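Local coordinates for piwi domain-containing protein (Vanderwaltozyma polyspora, PDB 5THE) that binds RNA through the C-terminal lobe of a budding yeast Argonaute, whose Piwi domain probably takes part in selective RNA target cleavage, at residues Pro382-Ala387 with Asp466-Ile471; Thr388-Gln393 with Val486-Pro491; Val394-Ile399 with Arg427-Val432. All blocks are in the same frame, centred on the assembly; numbering follows the deposited sequence.

Interaction 1: Pro382-Ala387 with Asp466-Ile471; sequences PVTCIA and DYLQEI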
loop_
_atom_site.group_PDB
_atom_site.type_symbol
_atom_site.label_atom_id
_atom_site.label_comp_id
_atom_site.label_asym_id
_atom_site.label_seq_id
_atom_site.Cartn_x
_atom_site.Cartn_y
_atom_site.Cartn_z
ATOM N N PRO A 382 -17.382 -2.870 16.531
ATOM C CA PRO A 382 -16.256 -2.422 17.371
ATOM C C PRO A 382 -15.017 -2.078 16.550
ATOM O O PRO A 382 -14.666 -2.763 15.585
ATOM C CB PRO A 382 -15.999 -3.625 18.288
ATOM C CG PRO A 382 -16.558 -4.828 17.528
ATOM C CD PRO A 382 -17.721 -4.289 16.745
ATOM N N VAL A 383 -14.330 -1.025 16.968
ATOM C CA VAL A 383 -13.194 -0.481 16.239
ATOM C C VAL A 383 -11.922 -0.656 17.066
ATOM O O VAL A 383 -11.925 -0.465 18.288
ATOM C CB VAL A 383 -13.438 1.002 15.905
ATOM C CG1 VAL A 383 -12.227 1.609 15.212
ATOM C CG2 VAL A 383 -14.705 1.150 15.043
ATOM N N THR A 384 -10.833 -1.022 16.401
ATOM C CA THR A 384 -9.500 -0.915 16.981
ATOM C C THR A 384 -8.735 0.092 16.139
ATOM O O THR A 384 -8.753 0.007 14.907
ATOM C CB THR A 384 -8.766 -2.263 17.002
ATOM O OG1 THR A 384 -9.466 -3.197 17.836
ATOM C CG2 THR A 384 -7.331 -2.074 17.549
ATOM N N CYS A 385 -8.071 1.042 16.787
ATOM C CA CYS A 385 -7.233 2.005 16.082
ATOM C C CYS A 385 -5.758 1.803 16.437
ATOM O O CYS A 385 -5.390 1.735 17.617
ATOM C CB CYS A 385 -7.667 3.440 16.397
ATOM S SG CYS A 385 -6.534 4.676 15.735
ATOM N N ILE A 386 -4.911 1.727 15.413
ATOM C CA ILE A 386 -3.471 1.626 15.611
ATOM C C ILE A 386 -2.781 2.721 14.817
ATOM O O ILE A 386 -2.981 2.841 13.603
ATOM C CB ILE A 386 -2.918 0.249 15.203
ATOM C CG1 ILE A 386 -3.568 -0.843 16.053
ATOM C CG2 ILE A 386 -1.383 0.240 15.359
ATOM C CD1 ILE A 386 -3.065 -2.241 15.733
ATOM N N ALA A 387 -1.958 3.509 15.495
ATOM C CA ALA A 387 -1.185 4.545 14.836
ATOM C C ALA A 387 0.235 4.047 14.610
ATOM O O ALA A 387 0.806 3.354 15.457
ATOM C CB ALA A 387 -1.186 5.834 15.664
ATOM N N ASP A 466 -0.007 -9.647 22.087
ATOM C CA ASP A 466 0.388 -10.711 21.152
ATOM C C ASP A 466 -0.473 -10.707 19.899
ATOM O O ASP A 466 0.029 -10.916 18.783
ATOM C CB ASP A 466 0.295 -12.098 21.799
ATOM C CG ASP A 466 1.438 -12.409 22.765
ATOM O OD1 ASP A 466 1.147 -13.026 23.801
ATOM O OD2 ASP A 466 2.608 -12.040 22.507
ATOM N N TYR A 467 -1.784 -10.518 20.056
ATOM C CA TYR A 467 -2.681 -10.458 18.912
ATOM C C TYR A 467 -2.350 -9.265 18.014
ATOM O O TYR A 467 -2.181 -9.407 16.792
ATOM C CB TYR A 467 -4.130 -10.392 19.400
ATOM C CG TYR A 467 -5.132 -10.139 18.295
ATOM C CD1 TYR A 467 -5.452 -11.145 17.391
ATOM C CD2 TYR A 467 -5.739 -8.896 18.141
ATOM C CE1 TYR A 467 -6.344 -10.934 16.366
ATOM C CE2 TYR A 467 -6.647 -8.674 17.110
ATOM C CZ TYR A 467 -6.954 -9.714 16.241
ATOM O OH TYR A 467 -7.831 -9.537 15.195
ATOM N N LEU A 468 -2.207 -8.079 18.614
ATOM C CA LEU A 468 -1.932 -6.899 17.799
ATOM C C LEU A 468 -0.561 -6.985 17.147
ATOM O O LEU A 468 -0.389 -6.563 15.999
ATOM C CB LEU A 468 -2.038 -5.627 18.639
ATOM C CG LEU A 468 -3.434 -5.241 19.125
ATOM C CD1 LEU A 468 -3.364 -3.866 19.763
ATOM C CD2 LEU A 468 -4.441 -5.271 17.983
ATOM N N GLN A 469 0.433 -7.524 17.862
ATOM C CA GLN A 469 1.767 -7.584 17.275
ATOM C C GLN A 469 1.823 -8.608 16.161
ATOM O O GLN A 469 2.549 -8.417 15.179
ATOM C CB GLN A 469 2.817 -7.884 18.353
ATOM C CG GLN A 469 3.006 -6.692 19.291
ATOM C CD GLN A 469 3.711 -7.029 20.601
ATOM O OE1 GLN A 469 4.243 -8.104 20.773
ATOM N NE2 GLN A 469 3.692 -6.107 21.526
ATOM N N GLU A 470 1.048 -9.688 16.282
ATOM C CA GLU A 470 1.056 -10.679 15.222
ATOM C C GLU A 470 0.381 -10.131 13.970
ATOM O O GLU A 470 0.882 -10.314 12.858
ATOM C CB GLU A 470 0.373 -11.965 15.703
ATOM C CG GLU A 470 0.542 -13.138 14.741
ATOM C CD GLU A 470 -0.062 -14.420 15.251
ATOM O OE1 GLU A 470 -0.618 -14.446 16.371
ATOM O OE2 GLU A 470 0.030 -15.415 14.511
ATOM N N ILE A 471 -0.754 -9.453 14.149
ATOM C CA ILE A 471 -1.457 -8.808 13.041
ATOM C C ILE A 471 -0.560 -7.798 12.337
ATOM O O ILE A 471 -0.441 -7.793 11.105
ATOM C CB ILE A 471 -2.731 -8.130 13.567
ATOM C CG1 ILE A 471 -3.822 -9.157 13.787
ATOM C CG2 ILE A 471 -3.181 -6.998 12.654
ATOM C CD1 ILE A 471 -5.075 -8.474 14.106
#

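Interaction 2: Thr388-Gln393 with Val486-Pro491; sequences TVKRNQ and VKVPAP. With nucleotides of chain B.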
loop_
_atom_site.group_PDB
_atom_site.type_symbol
_atom_site.label_atom_id
_atom_site.label_comp_id
_atom_site.label_asym_id
_atom_site.label_seq_id
_atom_site.Cartn_x
_atom_site.Cartn_y
_atom_site.Cartn_z
ATOM N N THR A 388 0.799 4.406 13.467
ATOM C CA THR A 388 2.156 4.038 13.099
ATOM C C THR A 388 3.003 5.285 12.903
ATOM O O THR A 388 2.559 6.266 12.291
ATOM C CB THR A 388 2.171 3.197 11.811
ATOM O OG1 THR A 388 1.514 3.918 10.759
ATOM C CG2 THR A 388 1.440 1.864 12.041
ATOM N N VAL A 389 4.222 5.248 13.435
ATOM C CA VAL A 389 5.235 6.267 13.169
ATOM C C VAL A 389 6.453 5.518 12.648
ATOM O O VAL A 389 7.116 4.796 13.406
ATOM C CB VAL A 389 5.581 7.092 14.420
ATOM C CG1 VAL A 389 6.737 8.048 14.140
ATOM C CG2 VAL A 389 4.352 7.854 14.922
ATOM N N LYS A 390 6.742 5.655 11.353
ATOM C CA LYS A 390 7.805 4.825 10.799
ATOM C C LYS A 390 9.145 5.538 10.689
ATOM O O LYS A 390 10.170 4.863 10.549
ATOM C CB LYS A 390 7.399 4.245 9.436
ATOM C CG LYS A 390 6.892 5.224 8.425
ATOM C CD LYS A 390 6.571 4.511 7.111
ATOM C CE LYS A 390 5.211 4.917 6.607
ATOM N NZ LYS A 390 4.996 6.381 6.728
ATOM N N ARG A 391 9.181 6.866 10.776
ATOM C CA ARG A 391 10.437 7.604 10.857
ATOM C C ARG A 391 10.640 8.004 12.312
ATOM O O ARG A 391 9.895 8.825 12.852
ATOM C CB ARG A 391 10.443 8.826 9.941
ATOM C CG ARG A 391 10.652 8.501 8.473
ATOM C CD ARG A 391 10.811 9.783 7.651
ATOM N NE ARG A 391 12.029 10.521 7.994
ATOM C CZ ARG A 391 13.195 10.392 7.361
ATOM N NH1 ARG A 391 13.313 9.551 6.340
ATOM N NH2 ARG A 391 14.243 11.109 7.748
ATOM N N ASN A 392 11.632 7.405 12.955
ATOM C CA ASN A 392 11.955 7.773 14.322
ATOM C C ASN A 392 13.448 7.566 14.505
ATOM O O ASN A 392 14.133 7.060 13.613
ATOM C CB ASN A 392 11.117 6.971 15.322
ATOM C CG ASN A 392 11.145 5.491 15.041
ATOM O OD1 ASN A 392 12.182 4.847 15.198
ATOM N ND2 ASN A 392 10.008 4.939 14.611
ATOM N N GLN A 393 13.955 7.968 15.668
ATOM C CA GLN A 393 15.392 7.941 15.905
ATOM C C GLN A 393 15.879 6.626 16.492
ATOM O O GLN A 393 17.090 6.408 16.555
ATOM C CB GLN A 393 15.798 9.087 16.836
ATOM C CG GLN A 393 15.828 10.460 16.173
ATOM C CD GLN A 393 16.242 10.415 14.694
ATOM O OE1 GLN A 393 15.402 10.355 13.808
ATOM N NE2 GLN A 393 17.536 10.434 14.436
ATOM N N VAL A 486 7.464 -5.683 4.282
ATOM C CA VAL A 486 7.801 -4.263 4.303
ATOM C C VAL A 486 7.819 -3.742 5.735
ATOM O O VAL A 486 7.519 -4.477 6.687
ATOM C CB VAL A 486 6.840 -3.461 3.410
ATOM C CG1 VAL A 486 7.057 -3.858 1.954
ATOM C CG2 VAL A 486 5.394 -3.708 3.822
ATOM N N LYS A 487 8.174 -2.469 5.899
ATOM C CA LYS A 487 8.522 -1.959 7.217
ATOM C C LYS A 487 7.304 -1.543 8.025
ATOM O O LYS A 487 7.443 -1.224 9.210
ATOM C CB LYS A 487 9.498 -0.775 7.078
ATOM C CG LYS A 487 8.962 0.447 6.299
ATOM C CD LYS A 487 10.130 1.400 5.992
ATOM C CE LYS A 487 9.685 2.704 5.345
ATOM N NZ LYS A 487 8.933 2.505 4.074
ATOM N N VAL A 488 6.123 -1.580 7.418
ATOM C CA VAL A 488 4.889 -1.062 8.000
ATOM C C VAL A 488 3.762 -1.910 7.414
ATOM O O VAL A 488 3.897 -2.390 6.284
ATOM C CB VAL A 488 4.766 0.448 7.698
ATOM C CG1 VAL A 488 4.299 0.697 6.262
ATOM C CG2 VAL A 488 3.918 1.146 8.714
ATOM N N PRO A 489 2.660 -2.162 8.121
ATOM C CA PRO A 489 1.625 -3.039 7.549
ATOM C C PRO A 489 1.137 -2.526 6.202
ATOM O O PRO A 489 1.076 -1.318 5.962
ATOM C CB PRO A 489 0.515 -3.013 8.604
ATOM C CG PRO A 489 1.295 -2.811 9.919
ATOM C CD PRO A 489 2.357 -1.791 9.512
ATOM N N ALA A 490 0.797 -3.463 5.320
ATOM C CA ALA A 490 0.403 -3.094 3.962
ATOM C C ALA A 490 -0.687 -2.022 3.899
ATOM O O ALA A 490 -0.589 -1.144 3.029
ATOM C CB ALA A 490 -0.031 -4.354 3.204
ATOM N N PRO A 491 -1.716 -2.020 4.758
ATOM C CA PRO A 491 -2.710 -0.931 4.686
ATOM C C PRO A 491 -2.098 0.445 4.809
ATOM O O PRO A 491 -2.565 1.378 4.148
ATOM C CB PRO A 491 -3.637 -1.222 5.878
ATOM C CG PRO A 491 -3.458 -2.658 6.154
ATOM C CD PRO A 491 -2.063 -3.004 5.803
ATOM P P A B 5 10.334 -1.011 2.488
ATOM O OP1 A B 5 9.607 -1.335 3.748
ATOM O OP2 A B 5 9.936 0.139 1.649
ATOM O "O5'" A B 5 11.867 -0.908 2.870
ATOM C "C5'" A B 5 12.479 -1.940 3.624
ATOM C "C4'" A B 5 13.979 -1.883 3.508
ATOM O "O4'" A B 5 14.367 -2.094 2.129
ATOM C "C3'" A B 5 14.607 -0.548 3.877
ATOM O "O3'" A B 5 14.814 -0.450 5.268
ATOM C "C2'" A B 5 15.899 -0.545 3.070
ATOM O "O2'" A B 5 16.890 -1.333 3.709
ATOM C "C1'" A B 5 15.474 -1.287 1.806
ATOM N N9 A B 5 15.075 -0.367 0.738
ATOM C C8 A B 5 13.855 0.226 0.515
ATOM N N7 A B 5 13.857 0.997 -0.547
ATOM C C5 A B 5 15.155 0.896 -1.031
ATOM C C6 A B 5 15.786 1.473 -2.136
ATOM N N6 A B 5 15.149 2.302 -2.964
ATOM N N1 A B 5 17.095 1.159 -2.339
ATOM C C2 A B 5 17.711 0.320 -1.482
ATOM N N3 A B 5 17.212 -0.291 -0.404
ATOM C C4 A B 5 15.922 0.058 -0.247
ATOM P P A B 4 8.534 -0.547 -3.127
ATOM O OP1 A B 4 7.100 -0.207 -2.931
ATOM O OP2 A B 4 9.477 0.396 -3.739
ATOM O "O5'" A B 4 9.125 -1.006 -1.724
ATOM C "C5'" A B 4 8.626 -2.173 -1.098
ATOM C "C4'" A B 4 9.732 -3.069 -0.615
ATOM O "O4'" A B 4 10.516 -3.546 -1.731
ATOM C "C3'" A B 4 10.748 -2.434 0.313
ATOM O "O3'" A B 4 10.254 -2.362 1.634
ATOM C "C2'" A B 4 11.951 -3.356 0.147
ATOM O "O2'" A B 4 11.753 -4.568 0.868
ATOM C "C1'" A B 4 11.861 -3.680 -1.350
ATOM N N9 A B 4 12.633 -2.734 -2.164
ATOM C C8 A B 4 12.280 -1.448 -2.486
ATOM N N7 A B 4 13.160 -0.828 -3.233
ATOM C C5 A B 4 14.150 -1.778 -3.412
ATOM C C6 A B 4 15.341 -1.720 -4.123
ATOM N N6 A B 4 15.709 -0.611 -4.773
ATOM N N1 A B 4 16.113 -2.831 -4.127
ATOM C C2 A B 4 15.687 -3.923 -3.455
ATOM N N3 A B 4 14.567 -4.102 -2.747
ATOM C C4 A B 4 13.845 -2.966 -2.764
#

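Interaction 3: Val394-Ile399 with Arg427-Val432; sequences VRFIPI and RGITSV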
loop_
_atom_site.group_PDB
_atom_site.type_symbol
_atom_site.label_atom_id
_atom_site.label_comp_id
_atom_site.label_asym_id
_atom_site.label_seq_id
_atom_site.Cartn_x
_atom_site.Cartn_y
_atom_site.Cartn_z
ATOM N N VAL A 394 14.974 5.758 16.931
ATOM C CA VAL A 394 15.365 4.506 17.562
ATOM C C VAL A 394 16.013 3.594 16.530
ATOM O O VAL A 394 15.499 3.430 15.416
ATOM C CB VAL A 394 14.139 3.834 18.191
ATOM C CG1 VAL A 394 14.535 2.551 18.857
ATOM C CG2 VAL A 394 13.471 4.789 19.172
ATOM N N ARG A 395 17.142 2.993 16.897
ATOM C CA ARG A 395 17.762 1.955 16.088
ATOM C C ARG A 395 18.021 0.741 16.964
ATOM O O ARG A 395 18.319 0.880 18.155
ATOM C CB ARG A 395 19.071 2.438 15.455
ATOM C CG ARG A 395 18.904 3.593 14.495
ATOM C CD ARG A 395 18.072 3.197 13.286
ATOM N NE ARG A 395 17.987 4.283 12.313
ATOM C CZ ARG A 395 17.076 5.256 12.334
ATOM N NH1 ARG A 395 16.142 5.301 13.280
ATOM N NH2 ARG A 395 17.097 6.186 11.394
ATOM N N PHE A 396 17.877 -0.446 16.366
ATOM C CA PHE A 396 18.085 -1.734 17.020
ATOM C C PHE A 396 19.337 -2.364 16.435
ATOM O O PHE A 396 19.435 -2.537 15.216
ATOM C CB PHE A 396 16.896 -2.668 16.794
ATOM C CG PHE A 396 15.588 -2.186 17.386
ATOM C CD1 PHE A 396 15.572 -1.243 18.407
ATOM C CD2 PHE A 396 14.375 -2.720 16.944
ATOM C CE1 PHE A 396 14.379 -0.816 18.959
ATOM C CE2 PHE A 396 13.183 -2.318 17.499
ATOM C CZ PHE A 396 13.177 -1.353 18.506
ATOM N N ILE A 397 20.285 -2.717 17.292
ATOM C CA ILE A 397 21.543 -3.316 16.871
ATOM C C ILE A 397 21.594 -4.720 17.455
ATOM O O ILE A 397 21.357 -4.889 18.652
ATOM C CB ILE A 397 22.775 -2.503 17.313
ATOM C CG1 ILE A 397 22.678 -1.056 16.823
ATOM C CG2 ILE A 397 24.065 -3.152 16.833
ATOM C CD1 ILE A 397 22.329 -0.921 15.352
ATOM N N PRO A 398 21.890 -5.741 16.662
ATOM C CA PRO A 398 21.920 -7.097 17.204
ATOM C C PRO A 398 23.159 -7.317 18.050
ATOM O O PRO A 398 24.219 -6.740 17.811
ATOM C CB PRO A 398 21.925 -7.979 15.951
ATOM C CG PRO A 398 22.546 -7.138 14.909
ATOM C CD PRO A 398 22.128 -5.713 15.207
ATOM N N ILE A 399 23.006 -8.168 19.057
ATOM C CA ILE A 399 24.086 -8.492 19.970
ATOM C C ILE A 399 24.642 -9.891 19.728
ATOM O O ILE A 399 25.828 -10.129 19.978
ATOM C CB ILE A 399 23.584 -8.345 21.422
ATOM C CG1 ILE A 399 23.317 -6.887 21.757
ATOM C CG2 ILE A 399 24.568 -8.915 22.427
ATOM C CD1 ILE A 399 22.727 -6.744 23.156
ATOM N N ARG A 427 9.107 -3.378 25.661
ATOM C CA ARG A 427 9.528 -3.089 27.019
ATOM C C ARG A 427 10.747 -2.181 26.990
ATOM O O ARG A 427 11.484 -2.140 26.003
ATOM C CB ARG A 427 9.845 -4.379 27.788
ATOM C CG ARG A 427 8.614 -5.185 28.135
ATOM C CD ARG A 427 8.997 -6.336 28.964
ATOM N NE ARG A 427 7.911 -7.286 29.155
ATOM C CZ ARG A 427 7.082 -7.263 30.189
ATOM N NH1 ARG A 427 7.208 -6.317 31.116
ATOM N NH2 ARG A 427 6.135 -8.185 30.293
ATOM N N GLY A 428 10.941 -1.434 28.078
ATOM C CA GLY A 428 12.156 -0.659 28.265
ATOM C C GLY A 428 12.144 0.697 27.583
ATOM O O GLY A 428 12.246 1.731 28.245
ATOM N N ILE A 429 12.032 0.725 26.255
ATOM C CA ILE A 429 12.026 1.995 25.541
ATOM C C ILE A 429 10.624 2.444 25.179
ATOM O O ILE A 429 10.466 3.507 24.571
ATOM C CB ILE A 429 12.906 1.931 24.282
ATOM C CG1 ILE A 429 12.423 0.810 23.358
ATOM C CG2 ILE A 429 14.384 1.737 24.675
ATOM C CD1 ILE A 429 13.039 0.873 21.961
ATOM N N THR A 430 9.602 1.682 25.553
ATOM C CA THR A 430 8.217 2.000 25.233
ATOM C C THR A 430 7.501 2.568 26.445
ATOM O O THR A 430 8.010 2.573 27.567
ATOM C CB THR A 430 7.477 0.748 24.781
ATOM O OG1 THR A 430 7.631 -0.238 25.806
ATOM C CG2 THR A 430 8.027 0.219 23.452
ATOM N N SER A 431 6.270 2.997 26.216
ATOM C CA SER A 431 5.475 3.549 27.299
ATOM C C SER A 431 4.959 2.438 28.207
ATOM O O SER A 431 4.523 1.378 27.742
ATOM C CB SER A 431 4.309 4.353 26.737
ATOM O OG SER A 431 3.492 4.798 27.792
ATOM N N VAL A 432 5.017 2.674 29.516
ATOM C CA VAL A 432 4.336 1.767 30.432
ATOM C C VAL A 432 2.830 1.996 30.369
ATOM O O VAL A 432 2.058 1.059 30.152
ATOM C CB VAL A 432 4.878 1.920 31.865
ATOM C CG1 VAL A 432 4.058 1.058 32.825
ATOM C CG2 VAL A 432 6.343 1.519 31.941
#

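Interaction 1: Pro382-Ala387 with Asp466-Ile471
I386 and L468 join a strand to a helix in the RNase H-like fold of the Piwi domain, and they do so with methyl groups alone. CD1 of I386 lies 4.0 Å from CD2 of L468, the two side chains running alongside each other in opposing senses. The same leucine methyl also serves T384, two residues earlier on the strand, whose CG2 stands 4.3 Å from L468 CD2. This one methyl on the helix thus reaches two side chains on one face of strand 383-389, a small, fully buried example of a helix packed on a strand by apolar side chains.

The torsions explain the reach. I386 holds CG1 anti to its carbonyl carbon (chi1 -61°) and is fully extended at chi2 (-179°), which brings CD1 up to the leucine methyl.

Further out, I386 also packs on F342 and Y454 of the flanking strands 339-344 and 452-459, and L468 rests on C456 of the latter. On the reverse face of the strand, C385 meets V354 and V359 of helix 351-373, so the strand is sandwiched between two helices. Within helix 465-475, I471 CG1 sits over one face of the Y467 ring, displaced toward the rim. T384 combines both characters: its CG2 is given to the apolar contact, while its OG1 is hydrogen-bonded to D459 OD2.

Interaction 2: Thr388-Gln393 with Val486-Pro491
Aliphatic packing beside an RNA phosphate defines this contact of T388 and K390 with V488 and K487, where the end of strand 383-389 and the loop after it meet the loop leading into helix 490-515 of the Piwi domain. The deeper pair is T388 CB against V488 CG2, at 4.1 Å. Next to it the two lysine chains pass at a slant, with K390 CD 4.0 Å from K487 CE, and K390 CE lies 4.3 Å from V488 CG1.

The principle is that a lysine can pack with its methylenes and spend its charge on something else. K390 bends at chi3 and chi4, and its NZ forms a salt bridge with D344, whose other carboxylate oxygen is hydrogen-bonded to T388 OG1. K487 turns to adenylate 5 of chain B. Its backbone N donates to OP1 of that nucleotide (2.8 Å, 135°), and its chain runs beside the same oxygen, with CG 3.2 Å from OP1 and NZ 3.5 Å from OP2.

With an alanine in place of K487, K390 CD would probably lose the methylene carbon CE it rests on, and the phosphate a nearby positive charge. R391 makes a salt bridge to another RNA phosphate.

P489 then occupies the N-cap of helix 490-515; V488 touches Y493 of that helix and C452 of strand 452-459, and T388 touches V492 and Y454 of the same two elements.

Interaction 3: Val394-Ile399 with Arg427-Val432
The first torsions of I429 and V394 set up their meeting: I429 places CG1 between its backbone N and carbonyl carbon (chi1 58°) and then extends to CD1, while V394 has CG1 anti to its backbone N (chi1 -179°). The outcome is a contact focused on one methyl. I429 CD1 lies 3.8 Å from V394 CG1 and, at the same time, 3.7 Å from F396 CE1. This is loop-to-loop packing within the Piwi domain, joining the chain beyond strand 383-389 to the loop between strands 423-425 and 435-440.

The methyl comes to the edge of the F396 ring, near its plane, with CE1 closer than CZ, so this is edge packing of an alkyl group and not a CH-pi contact over a face. As alternate residues of one extended segment, V394 and F396 together provide the surface that this single side chain from the 427-432 loop touches.

Between them, R395 makes the polar contacts. Its NH1 donates to V394 O (2.9 Å, 162°); the carbonyl oxygen lies in the guanidinium plane, although the donor stands well above the carbonyl plane. NH1 also bonds N392 O, and NH2 forms a salt bridge with an RNA phosphate, so the backbone bonds probably steady the guanidinium group that meets the nucleic acid.

Neighbouring strands pack around this contact. T22 of strand 16-22 touches both V394 and I429, F438 of strand 435-440 packs on I429, and F396 reaches I20, Q440 and V419, on strands 16-22, 435-440 and 418-419 respectively.

How the interactions relate
Three consecutive six-residue segments, 382-387, 388-393 and 394-399, run along the chain before any of their partners appears, an example of one continuous stretch of chain meeting three separate later segments. The first loop to close is that of interaction 3, after 27 intervening residues, at the loop between strands 423-425 and 435-440. Helix 465-475 then closes interaction 1 across 78 residues, and the loop before helix 490-515 closes interaction 2 across 92. Interaction 3 is therefore nested inside both of the others, whereas interactions 1 and 2 cross. Sharing strand 383-389, these two join it and its following loop to helix 465-475 and to the loop leading into helix 490-515, while interaction 3 ties the chain beyond it to a peripheral loop.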